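Local coordinates for lipoprotein (PDB 3UP9) that probably binds L-methionine between its two lobes as a membrane-anchored lipoprotein receptor of the NlpA family, probably serving methionine uptake, at residues K20-I25 with A59-T64; V40-Y45 with N49-D54; P66-A71 with F79-G84. All coordinates share one frame; numbering follows the deposited sequence.

Interaction 1 (K20-I25 with A59-T64); sequences KILTYI and ANFYQT. With MSE (selenomethionine), chain B.
The Phe61 ring is met on its edge by two aliphatic side chains of 20-25, both near its plane: Ile21 CD1 is 4.0 Å from Phe61 CE2, and Leu22 CG is 4.1 Å from Phe61 CD2. Ile21 crosses the phenylalanine side chain at about a right angle, Leu22 more obliquely. Phe61 CG stands anti to the backbone N (chi1 175°), which places the ring against Ile21 and Leu22. The ring of His18 packs edge-to-face with it. Tyr62 belongs to the other side of the strand: Gln63 CB lies 3.7 Å above the centre of its ring on one face, while Asn60 CG approaches the ring edge in plane. Gln63 NE2 gives a weak bond of 3.1 Å to Asn60 OD1; both amides also bond Asn49 OD1 of helix 46-53.

At its far end the strand forms part of the selenomethionine site. Tyr62 O is 3.3 Å from ligand CB, and Thr64 CG2 is 3.3 Å from ligand O. Thr64 OG1, 3.5 Å from the selenium, also caps the following helix through a weak bond to Tyr67 N. Replacing Thr64 by the smaller alanine would probably leave the N-terminus of helix 65-75 without its side-chain cap and open a gap beside the ligand carboxylate. The contact thus lays helix 15-28 against strand 59-64, which runs between strand 7-13 (parallel) and strand 201-207 (antiparallel), with helices 213-223 and 226-235 closing over Ile21.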
loop_
_atom_site.group_PDB
_atom_site.type_symbol
_atom_site.label_atom_id
_atom_site.label_comp_id
_atom_site.label_asym_id
_atom_site.label_seq_id
_atom_site.Cartn_x
_atom_site.Cartn_y
_atom_site.Cartn_z
ATOM N N LYS A 20 5.572 0.713 -11.887
ATOM C CA LYS A 20 6.027 1.879 -12.690
ATOM C C LYS A 20 7.399 2.442 -12.227
ATOM O O LYS A 20 8.272 2.754 -13.033
ATOM C CB LYS A 20 4.974 2.994 -12.683
ATOM C CG LYS A 20 3.668 2.605 -13.316
ATOM C CD LYS A 20 2.737 3.790 -13.568
ATOM C CE LYS A 20 1.616 3.489 -14.588
ATOM N NZ LYS A 20 1.765 4.010 -15.999
ATOM N N ILE A 21 7.577 2.600 -10.928
ATOM C CA ILE A 21 8.838 3.082 -10.335
ATOM C C ILE A 21 9.942 2.097 -10.709
ATOM O O ILE A 21 11.014 2.504 -11.141
ATOM C CB ILE A 21 8.743 3.216 -8.786
ATOM C CG1 ILE A 21 7.745 4.299 -8.371
ATOM C CG2 ILE A 21 10.084 3.511 -8.156
ATOM C CD1 ILE A 21 7.358 4.153 -6.883
ATOM N N LEU A 22 9.667 0.794 -10.588
ATOM C CA LEU A 22 10.680 -0.240 -10.925
ATOM C C LEU A 22 11.020 -0.246 -12.423
ATOM O O LEU A 22 12.131 -0.590 -12.772
ATOM C CB LEU A 22 10.278 -1.648 -10.480
ATOM C CG LEU A 22 10.142 -1.946 -8.988
ATOM C CD1 LEU A 22 9.595 -3.358 -8.847
ATOM C CD2 LEU A 22 11.471 -1.728 -8.255
ATOM N N THR A 23 10.080 0.190 -13.272
ATOM C CA THR A 23 10.260 0.167 -14.709
ATOM C C THR A 23 11.135 1.409 -15.066
ATOM O O THR A 23 12.092 1.264 -15.827
ATOM C CB THR A 23 8.916 0.094 -15.447
ATOM O OG1 THR A 23 8.257 -1.130 -15.093
ATOM C CG2 THR A 23 9.082 0.141 -16.986
ATOM N N TYR A 24 10.868 2.569 -14.443
ATOM C CA TYR A 24 11.750 3.712 -14.590
ATOM C C TYR A 24 13.197 3.310 -14.246
ATOM O O TYR A 24 14.124 3.535 -15.022
ATOM C CB TYR A 24 11.283 4.921 -13.760
ATOM C CG TYR A 24 12.337 5.978 -13.725
ATOM C CD1 TYR A 24 12.540 6.813 -14.797
ATOM C CD2 TYR A 24 13.201 6.058 -12.674
ATOM C CE1 TYR A 24 13.529 7.790 -14.768
ATOM C CE2 TYR A 24 14.215 6.977 -12.648
ATOM C CZ TYR A 24 14.367 7.854 -13.676
ATOM O OH TYR A 24 15.408 8.754 -13.624
ATOM N N ILE A 25 13.369 2.656 -13.108
ATOM C CA ILE A 25 14.701 2.220 -12.674
ATOM C C ILE A 25 15.299 1.247 -13.702
ATOM O O ILE A 25 16.413 1.382 -14.155
ATOM C CB ILE A 25 14.685 1.549 -11.280
ATOM C CG1 ILE A 25 14.377 2.580 -10.201
ATOM C CG2 ILE A 25 15.996 0.822 -11.010
ATOM C CD1 ILE A 25 14.063 2.022 -8.814
ATOM N N ALA A 59 12.915 -10.276 -4.279
ATOM C CA ALA A 59 12.505 -9.128 -3.462
ATOM C C ALA A 59 11.069 -8.839 -3.843
ATOM O O ALA A 59 10.621 -9.296 -4.869
ATOM C CB ALA A 59 13.399 -7.901 -3.686
ATOM N N ASN A 60 10.328 -8.125 -3.018
ATOM C CA ASN A 60 9.067 -7.521 -3.463
ATOM C C ASN A 60 9.050 -6.054 -3.032
ATOM O O ASN A 60 9.770 -5.641 -2.133
ATOM C CB ASN A 60 7.782 -8.307 -3.059
ATOM C CG ASN A 60 7.562 -8.406 -1.552
ATOM O OD1 ASN A 60 7.771 -7.433 -0.824
ATOM N ND2 ASN A 60 7.102 -9.590 -1.083
ATOM N N PHE A 61 8.246 -5.275 -3.727
ATOM C CA PHE A 61 8.116 -3.853 -3.468
ATOM C C PHE A 61 6.637 -3.500 -3.625
ATOM O O PHE A 61 6.170 -3.233 -4.727
ATOM C CB PHE A 61 9.022 -3.013 -4.396
ATOM C CG PHE A 61 8.829 -1.540 -4.246
ATOM C CD1 PHE A 61 8.768 -0.950 -2.979
ATOM C CD2 PHE A 61 8.671 -0.734 -5.375
ATOM C CE1 PHE A 61 8.572 0.425 -2.851
ATOM C CE2 PHE A 61 8.490 0.649 -5.256
ATOM C CZ PHE A 61 8.421 1.231 -3.991
ATOM N N TYR A 62 5.898 -3.599 -2.511
ATOM C CA TYR A 62 4.450 -3.377 -2.517
ATOM C C TYR A 62 3.865 -3.063 -1.147
ATOM O O TYR A 62 2.741 -2.660 -1.087
ATOM C CB TYR A 62 3.711 -4.603 -3.080
ATOM C CG TYR A 62 3.446 -5.706 -2.079
ATOM C CD1 TYR A 62 4.450 -6.580 -1.692
ATOM C CD2 TYR A 62 2.198 -5.877 -1.525
ATOM C CE1 TYR A 62 4.224 -7.594 -0.767
ATOM C CE2 TYR A 62 1.978 -6.868 -0.607
ATOM C CZ TYR A 62 2.996 -7.720 -0.209
ATOM O OH TYR A 62 2.742 -8.724 0.699
ATOM N N GLN A 63 4.618 -3.281 -0.061
ATOM C CA GLN A 63 4.042 -3.279 1.259
ATOM C C GLN A 63 4.622 -2.195 2.192
ATOM O O GLN A 63 5.702 -1.658 1.957
ATOM C CB GLN A 63 4.126 -4.674 1.869
ATOM C CG GLN A 63 5.424 -5.023 2.530
ATOM C CD GLN A 63 5.547 -6.500 2.763
ATOM O OE1 GLN A 63 4.896 -7.031 3.649
ATOM N NE2 GLN A 63 6.381 -7.170 1.973
ATOM N N THR A 64 3.844 -1.871 3.212
ATOM C CA THR A 64 4.120 -0.832 4.156
ATOM C C THR A 64 4.786 -1.521 5.326
ATOM O O THR A 64 4.658 -2.716 5.516
ATOM C CB THR A 64 2.821 -0.079 4.620
ATOM O OG1 THR A 64 1.921 -1.002 5.314
ATOM C CG2 THR A 64 2.070 0.582 3.424
HETATM N N MSE B 300 0.578 0.251 -1.423
HETATM C CA MSE B 300 -0.182 0.090 -0.164
HETATM C C MSE B 300 -0.132 1.310 0.725
HETATM O O MSE B 300 0.907 2.023 0.751
HETATM O OXT MSE B 300 -1.144 1.544 1.405
HETATM C CB MSE B 300 0.352 -1.085 0.615
HETATM C CG MSE B 300 -0.468 -1.431 1.898
HETATM SE SE MSE B 300 0.319 -2.922 2.809
HETATM C CE MSE B 300 0.365 -4.348 1.406
#

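Interaction 2 (V40-Y45 with N49-D54); sequences VEYTDY and NTALND. With MSE (selenomethionine), chain B.
Tyr42, just past strand 35-41, meets Ala51 of helix 46-53 within the beta-alpha-beta connection to strand 59-64; this wound alpha/beta topology is that of a periplasmic-binding-protein lobe. The direct contact is small. Tyr42 CG is anti to its carbonyl carbon (chi1 -84°), and the ring reaches across to the helix with its hydroxyl foremost. Tyr42 OH makes a van der Waals contact with the methyl, 3.2 Å from Ala51 CB, and the apolar pair is Tyr42 CZ with Ala51 CB at 4.1 Å. The methyl approaches the ring obliquely, and it also touches Leu57 in the loop after the helix.

Polar links run along the chain or to strand 59-64, and no hydrogen bond joins the two segments. Asp44 OD1 accepts from Gln47 N, a side-chain cap at the start of the helix. Asn49 OD1 takes two donors, the side-chain amides of Gln63 and Asn60, and so ties the helix to strand 59-64.

The ligand contact belongs to Tyr45, whose CB points away from the helix and whose ring meets Phe177 with planes at about 40°. One face of this ring receives the ligand methyl in a CH-pi contact: selenomethionine CE sits 3.2 Å above the ring plane, over its centre. The hydroxyl reaches further along the ligand, with Tyr45 OH 3.5 Å from selenomethionine CA.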
loop_
_atom_site.group_PDB
_atom_site.type_symbol
_atom_site.label_atom_id
_atom_site.label_comp_id
_atom_site.label_asym_id
_atom_site.label_seq_id
_atom_site.Cartn_x
_atom_site.Cartn_y
_atom_site.Cartn_z
ATOM N N VAL A 40 7.605 -8.575 -11.842
ATOM C CA VAL A 40 6.392 -9.402 -11.834
ATOM C C VAL A 40 5.307 -8.633 -11.091
ATOM O O VAL A 40 5.488 -8.192 -9.932
ATOM C CB VAL A 40 6.636 -10.796 -11.225
ATOM C CG1 VAL A 40 5.336 -11.600 -11.277
ATOM C CG2 VAL A 40 7.777 -11.472 -11.991
ATOM N N GLU A 41 4.182 -8.401 -11.775
ATOM C CA GLU A 41 3.104 -7.586 -11.224
ATOM C C GLU A 41 2.131 -8.478 -10.444
ATOM O O GLU A 41 1.918 -9.655 -10.797
ATOM C CB GLU A 41 2.427 -6.804 -12.353
ATOM C CG GLU A 41 3.353 -5.730 -12.872
ATOM C CD GLU A 41 2.723 -4.783 -13.858
ATOM O OE1 GLU A 41 1.477 -4.759 -14.046
ATOM O OE2 GLU A 41 3.540 -4.046 -14.453
ATOM N N TYR A 42 1.663 -7.979 -9.303
ATOM C CA TYR A 42 0.773 -8.761 -8.422
ATOM C C TYR A 42 -0.360 -7.799 -8.142
ATOM O O TYR A 42 -0.117 -6.574 -8.081
ATOM C CB TYR A 42 1.490 -9.160 -7.138
ATOM C CG TYR A 42 2.328 -10.408 -7.204
ATOM C CD1 TYR A 42 1.778 -11.652 -6.919
ATOM C CD2 TYR A 42 3.698 -10.359 -7.564
ATOM C CE1 TYR A 42 2.550 -12.811 -7.003
ATOM C CE2 TYR A 42 4.469 -11.514 -7.640
ATOM C CZ TYR A 42 3.890 -12.733 -7.366
ATOM O OH TYR A 42 4.638 -13.872 -7.470
ATOM N N THR A 43 -1.586 -8.302 -7.970
ATOM C CA THR A 43 -2.737 -7.398 -7.719
ATOM C C THR A 43 -3.347 -7.517 -6.296
ATOM O O THR A 43 -4.241 -6.746 -5.961
ATOM C CB THR A 43 -3.814 -7.450 -8.813
ATOM O OG1 THR A 43 -4.090 -8.768 -9.099
ATOM C CG2 THR A 43 -3.377 -6.771 -10.185
ATOM N N ASP A 44 -2.863 -8.453 -5.484
ATOM C CA ASP A 44 -3.283 -8.579 -4.091
ATOM C C ASP A 44 -2.047 -8.633 -3.145
ATOM O O ASP A 44 -0.910 -8.664 -3.605
ATOM C CB ASP A 44 -4.219 -9.788 -3.862
ATOM C CG ASP A 44 -3.479 -11.019 -3.417
ATOM O OD1 ASP A 44 -2.285 -11.071 -3.725
ATOM O OD2 ASP A 44 -4.053 -11.924 -2.734
ATOM N N TYR A 45 -2.301 -8.648 -1.835
ATOM C CA TYR A 45 -1.272 -8.424 -0.840
ATOM C C TYR A 45 -0.652 -9.707 -0.310
ATOM O O TYR A 45 0.504 -9.680 0.086
ATOM C CB TYR A 45 -1.832 -7.572 0.301
ATOM C CG TYR A 45 -2.146 -6.092 -0.020
ATOM C CD1 TYR A 45 -1.537 -5.442 -1.079
ATOM C CD2 TYR A 45 -2.998 -5.344 0.812
ATOM C CE1 TYR A 45 -1.791 -4.121 -1.344
ATOM C CE2 TYR A 45 -3.239 -3.994 0.575
ATOM C CZ TYR A 45 -2.633 -3.394 -0.508
ATOM O OH TYR A 45 -2.819 -2.056 -0.776
ATOM N N ASN A 49 4.253 -11.860 -0.780
ATOM C CA ASN A 49 4.994 -12.276 0.395
ATOM C C ASN A 49 5.154 -13.820 0.366
ATOM O O ASN A 49 6.256 -14.318 0.615
ATOM C CB ASN A 49 4.367 -11.742 1.693
ATOM C CG ASN A 49 4.942 -10.378 2.143
ATOM O OD1 ASN A 49 5.894 -9.861 1.544
ATOM N ND2 ASN A 49 4.337 -9.778 3.212
ATOM N N THR A 50 4.103 -14.552 -0.047
ATOM C CA THR A 50 4.186 -15.992 -0.241
ATOM C C THR A 50 5.264 -16.338 -1.304
ATOM O O THR A 50 6.110 -17.188 -1.109
ATOM C CB THR A 50 2.774 -16.562 -0.626
ATOM O OG1 THR A 50 1.896 -16.421 0.488
ATOM C CG2 THR A 50 2.829 -18.031 -1.025
ATOM N N ALA A 51 5.231 -15.657 -2.434
ATOM C CA ALA A 51 6.244 -15.886 -3.484
ATOM C C ALA A 51 7.647 -15.568 -2.973
ATOM O O ALA A 51 8.542 -16.325 -3.283
ATOM C CB ALA A 51 5.945 -15.063 -4.760
ATOM N N LEU A 52 7.842 -14.452 -2.243
ATOM C CA LEU A 52 9.167 -14.169 -1.588
ATOM C C LEU A 52 9.534 -15.286 -0.631
ATOM O O LEU A 52 10.633 -15.796 -0.676
ATOM C CB LEU A 52 9.200 -12.825 -0.843
ATOM C CG LEU A 52 10.502 -12.445 -0.174
ATOM C CD1 LEU A 52 11.601 -12.499 -1.240
ATOM C CD2 LEU A 52 10.392 -11.076 0.528
ATOM N N ASN A 53 8.587 -15.726 0.195
ATOM C CA ASN A 53 8.868 -16.805 1.133
ATOM C C ASN A 53 9.261 -18.123 0.486
ATOM O O ASN A 53 10.172 -18.792 0.983
ATOM C CB ASN A 53 7.734 -17.087 2.135
ATOM C CG ASN A 53 8.271 -17.725 3.421
ATOM O OD1 ASN A 53 9.391 -17.398 3.805
ATOM N ND2 ASN A 53 7.486 -18.587 4.094
ATOM N N ASP A 54 8.557 -18.499 -0.585
ATOM C CA ASP A 54 8.660 -19.835 -1.164
ATOM C C ASP A 54 9.817 -19.915 -2.147
ATOM O O ASP A 54 10.025 -20.938 -2.769
ATOM C CB ASP A 54 7.372 -20.181 -1.950
ATOM C CG ASP A 54 6.127 -20.282 -1.073
ATOM O OD1 ASP A 54 6.234 -20.286 0.196
ATOM O OD2 ASP A 54 5.016 -20.310 -1.689
HETATM N N MSE B 300 0.578 0.251 -1.423
HETATM C CA MSE B 300 -0.182 0.090 -0.164
HETATM C C MSE B 300 -0.132 1.310 0.725
HETATM O O MSE B 300 0.907 2.023 0.751
HETATM O OXT MSE B 300 -1.144 1.544 1.405
HETATM C CB MSE B 300 0.352 -1.085 0.615
HETATM C CG MSE B 300 -0.468 -1.431 1.898
HETATM SE SE MSE B 300 0.319 -2.922 2.809
HETATM C CE MSE B 300 0.365 -4.348 1.406
#

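Interaction 3 (P66-A71 with F79-G84); sequences PYLENA and FEAGEG. With MSE (selenomethionine), chain B.
Leu68 carries this contact, setting one methyl against each of two residues of the strand. Its CG is anti to the backbone N (chi1 173°), directing the fork at strand 79-81. On the buried side Leu68 CD1 comes in the plane of the Phe79 ring at its edge, 3.9 Å from Phe79 CD2 and 4.1 Å from Phe79 CB. Val205 of strand 201-207 touches both Leu68 and Phe79 and so continues this apolar core, while Tyr77 stacks on the Phe79 ring.

Ala81 marks the solvent edge, yet it is still closely touched: Leu68 CD2 is 3.4 Å from Ala81 CB. Past it Gly82, Glu83 and Gly84 make no contact with the helix segment; Glu83 N turns instead to Glu220 OE2. The next residue back along the helix looks into the binding site: Tyr67 holds the ligand methyl over one ring face, selenomethionine CE lying 3.7 Å above its centre, with the selenium 3.4 Å from Tyr67 CB.

No hydrogen bond crosses between helix and strand; the direct contact is apolar, resting on burial of hydrocarbon and close fit. Apolar packing is less directional than hydrogen bonding; the backbone bonds of Glu80 to Trp206 and Gly82 to Leu204 probably set the strand's position, against which Leu68 packs.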
loop_
_atom_site.group_PDB
_atom_site.type_symbol
_atom_site.label_atom_id
_atom_site.label_comp_id
_atom_site.label_asym_id
_atom_site.label_seq_id
_atom_site.Cartn_x
_atom_site.Cartn_y
_atom_site.Cartn_z
ATOM N N PRO A 66 4.158 -1.222 8.621
ATOM C CA PRO A 66 3.231 -1.888 9.523
ATOM C C PRO A 66 2.615 -3.221 9.030
ATOM O O PRO A 66 2.443 -4.157 9.820
ATOM C CB PRO A 66 2.145 -0.833 9.750
ATOM C CG PRO A 66 2.788 0.491 9.443
ATOM C CD PRO A 66 3.711 0.153 8.304
ATOM N N TYR A 67 2.274 -3.311 7.757
ATOM C CA TYR A 67 1.790 -4.545 7.191
ATOM C C TYR A 67 2.871 -5.627 7.274
ATOM O O TYR A 67 2.567 -6.781 7.636
ATOM C CB TYR A 67 1.360 -4.304 5.736
ATOM C CG TYR A 67 0.917 -5.558 5.020
ATOM C CD1 TYR A 67 1.855 -6.427 4.450
ATOM C CD2 TYR A 67 -0.424 -5.875 4.900
ATOM C CE1 TYR A 67 1.452 -7.577 3.785
ATOM C CE2 TYR A 67 -0.818 -7.023 4.229
ATOM C CZ TYR A 67 0.121 -7.884 3.687
ATOM O OH TYR A 67 -0.266 -9.078 3.060
ATOM N N LEU A 68 4.118 -5.268 6.932
ATOM C CA LEU A 68 5.255 -6.203 7.027
ATOM C C LEU A 68 5.429 -6.728 8.450
ATOM O O LEU A 68 5.586 -7.920 8.647
ATOM C CB LEU A 68 6.560 -5.570 6.498
ATOM C CG LEU A 68 7.882 -6.369 6.687
ATOM C CD1 LEU A 68 7.833 -7.682 5.903
ATOM C CD2 LEU A 68 9.073 -5.505 6.238
ATOM N N GLU A 69 5.364 -5.833 9.437
ATOM C CA GLU A 69 5.533 -6.210 10.836
ATOM C C GLU A 69 4.430 -7.174 11.265
ATOM O O GLU A 69 4.696 -8.140 11.927
ATOM C CB GLU A 69 5.574 -4.965 11.740
ATOM C CG GLU A 69 6.869 -4.205 11.563
ATOM C CD GLU A 69 6.894 -2.803 12.103
ATOM O OE1 GLU A 69 5.852 -2.197 12.350
ATOM O OE2 GLU A 69 8.004 -2.301 12.282
ATOM N N ASN A 70 3.202 -6.904 10.883
ATOM C CA ASN A 70 2.102 -7.835 11.115
ATOM C C ASN A 70 2.282 -9.219 10.424
ATOM O O ASN A 70 1.966 -10.249 11.065
ATOM C CB ASN A 70 0.761 -7.227 10.723
ATOM C CG ASN A 70 -0.379 -8.186 10.959
ATOM O OD1 ASN A 70 -0.865 -8.300 12.070
ATOM N ND2 ASN A 70 -0.809 -8.896 9.902
ATOM N N ALA A 71 2.789 -9.230 9.177
ATOM C CA ALA A 71 2.981 -10.473 8.402
ATOM C C ALA A 71 4.054 -11.338 9.059
ATOM O O ALA A 71 3.917 -12.557 9.130
ATOM C CB ALA A 71 3.358 -10.188 6.954
ATOM N N PHE A 79 11.885 -11.979 6.854
ATOM C CA PHE A 79 12.192 -10.933 5.896
ATOM C C PHE A 79 13.021 -9.755 6.466
ATOM O O PHE A 79 13.098 -9.505 7.664
ATOM C CB PHE A 79 10.900 -10.377 5.299
ATOM C CG PHE A 79 10.067 -11.378 4.532
ATOM C CD1 PHE A 79 10.602 -12.548 4.008
ATOM C CD2 PHE A 79 8.758 -11.130 4.336
ATOM C CE1 PHE A 79 9.809 -13.438 3.308
ATOM C CE2 PHE A 79 7.957 -12.004 3.614
ATOM C CZ PHE A 79 8.484 -13.163 3.102
ATOM N N GLU A 80 13.643 -9.036 5.541
ATOM C CA GLU A 80 14.433 -7.867 5.821
ATOM C C GLU A 80 13.891 -6.750 4.925
ATOM O O GLU A 80 13.526 -7.000 3.784
ATOM C CB GLU A 80 15.897 -8.119 5.487
ATOM C CG GLU A 80 16.500 -9.397 5.988
ATOM C CD GLU A 80 16.383 -9.644 7.482
ATOM O OE1 GLU A 80 16.497 -8.699 8.289
ATOM O OE2 GLU A 80 16.173 -10.833 7.839
ATOM N N ALA A 81 13.806 -5.538 5.452
ATOM C CA ALA A 81 13.260 -4.390 4.734
ATOM C C ALA A 81 14.237 -3.203 4.683
ATOM O O ALA A 81 15.103 -2.970 5.567
ATOM C CB ALA A 81 11.947 -3.946 5.317
ATOM N N GLY A 82 14.037 -2.453 3.617
ATOM C CA GLY A 82 14.729 -1.233 3.350
ATOM C C GLY A 82 14.034 -0.035 3.903
ATOM O O GLY A 82 13.014 -0.164 4.583
ATOM N N GLU A 83 14.630 1.121 3.623
ATOM C CA GLU A 83 14.101 2.429 3.987
ATOM C C GLU A 83 12.814 2.774 3.233
ATOM O O GLU A 83 12.640 2.399 2.105
ATOM C CB GLU A 83 15.107 3.495 3.603
ATOM C CG GLU A 83 16.355 3.571 4.433
ATOM C CD GLU A 83 17.280 4.701 3.976
ATOM O OE1 GLU A 83 16.841 5.880 4.083
ATOM O OE2 GLU A 83 18.424 4.386 3.525
ATOM N N GLY A 84 11.968 3.581 3.835
ATOM C CA GLY A 84 10.774 4.108 3.205
ATOM C C GLY A 84 11.086 4.738 1.868
ATOM O O GLY A 84 11.993 5.570 1.722
HETATM N N MSE B 300 0.578 0.251 -1.423
HETATM C CA MSE B 300 -0.182 0.090 -0.164
HETATM C C MSE B 300 -0.132 1.310 0.725
HETATM O O MSE B 300 0.907 2.023 0.751
HETATM O OXT MSE B 300 -1.144 1.544 1.405
HETATM C CB MSE B 300 0.352 -1.085 0.615
HETATM C CG MSE B 300 -0.468 -1.431 1.898
HETATM SE SE MSE B 300 0.319 -2.922 2.809
HETATM C CE MSE B 300 0.365 -4.348 1.406
#

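Overall arrangement
Interactions 1 and 3 pack helices on strands of one mixed sheet; interaction 2 sets a helix against the loop leaving another of its strands. Interaction 1 is wholly buried and purely hydrophobic, whereas interactions 2 and 3 each reach a more exposed residue. Strand 59-64 of interaction 1 lies between helix 46-53 and helix 65-75 in sequence, and Phe79 of interaction 3 packs on Asn49 and Leu52 of interaction 2. Polar chemistry gathers between the contacts: Tyr45 O is approached by the hydroxyls of Tyr62 (a weak hydrogen bond) and Tyr67 (a probable one). Each contributes to the ligand pocket, aromatic residues enclosing the methyl end while Glu88, Arg120, Asn174 and Asn202 bond the ligand's polar groups.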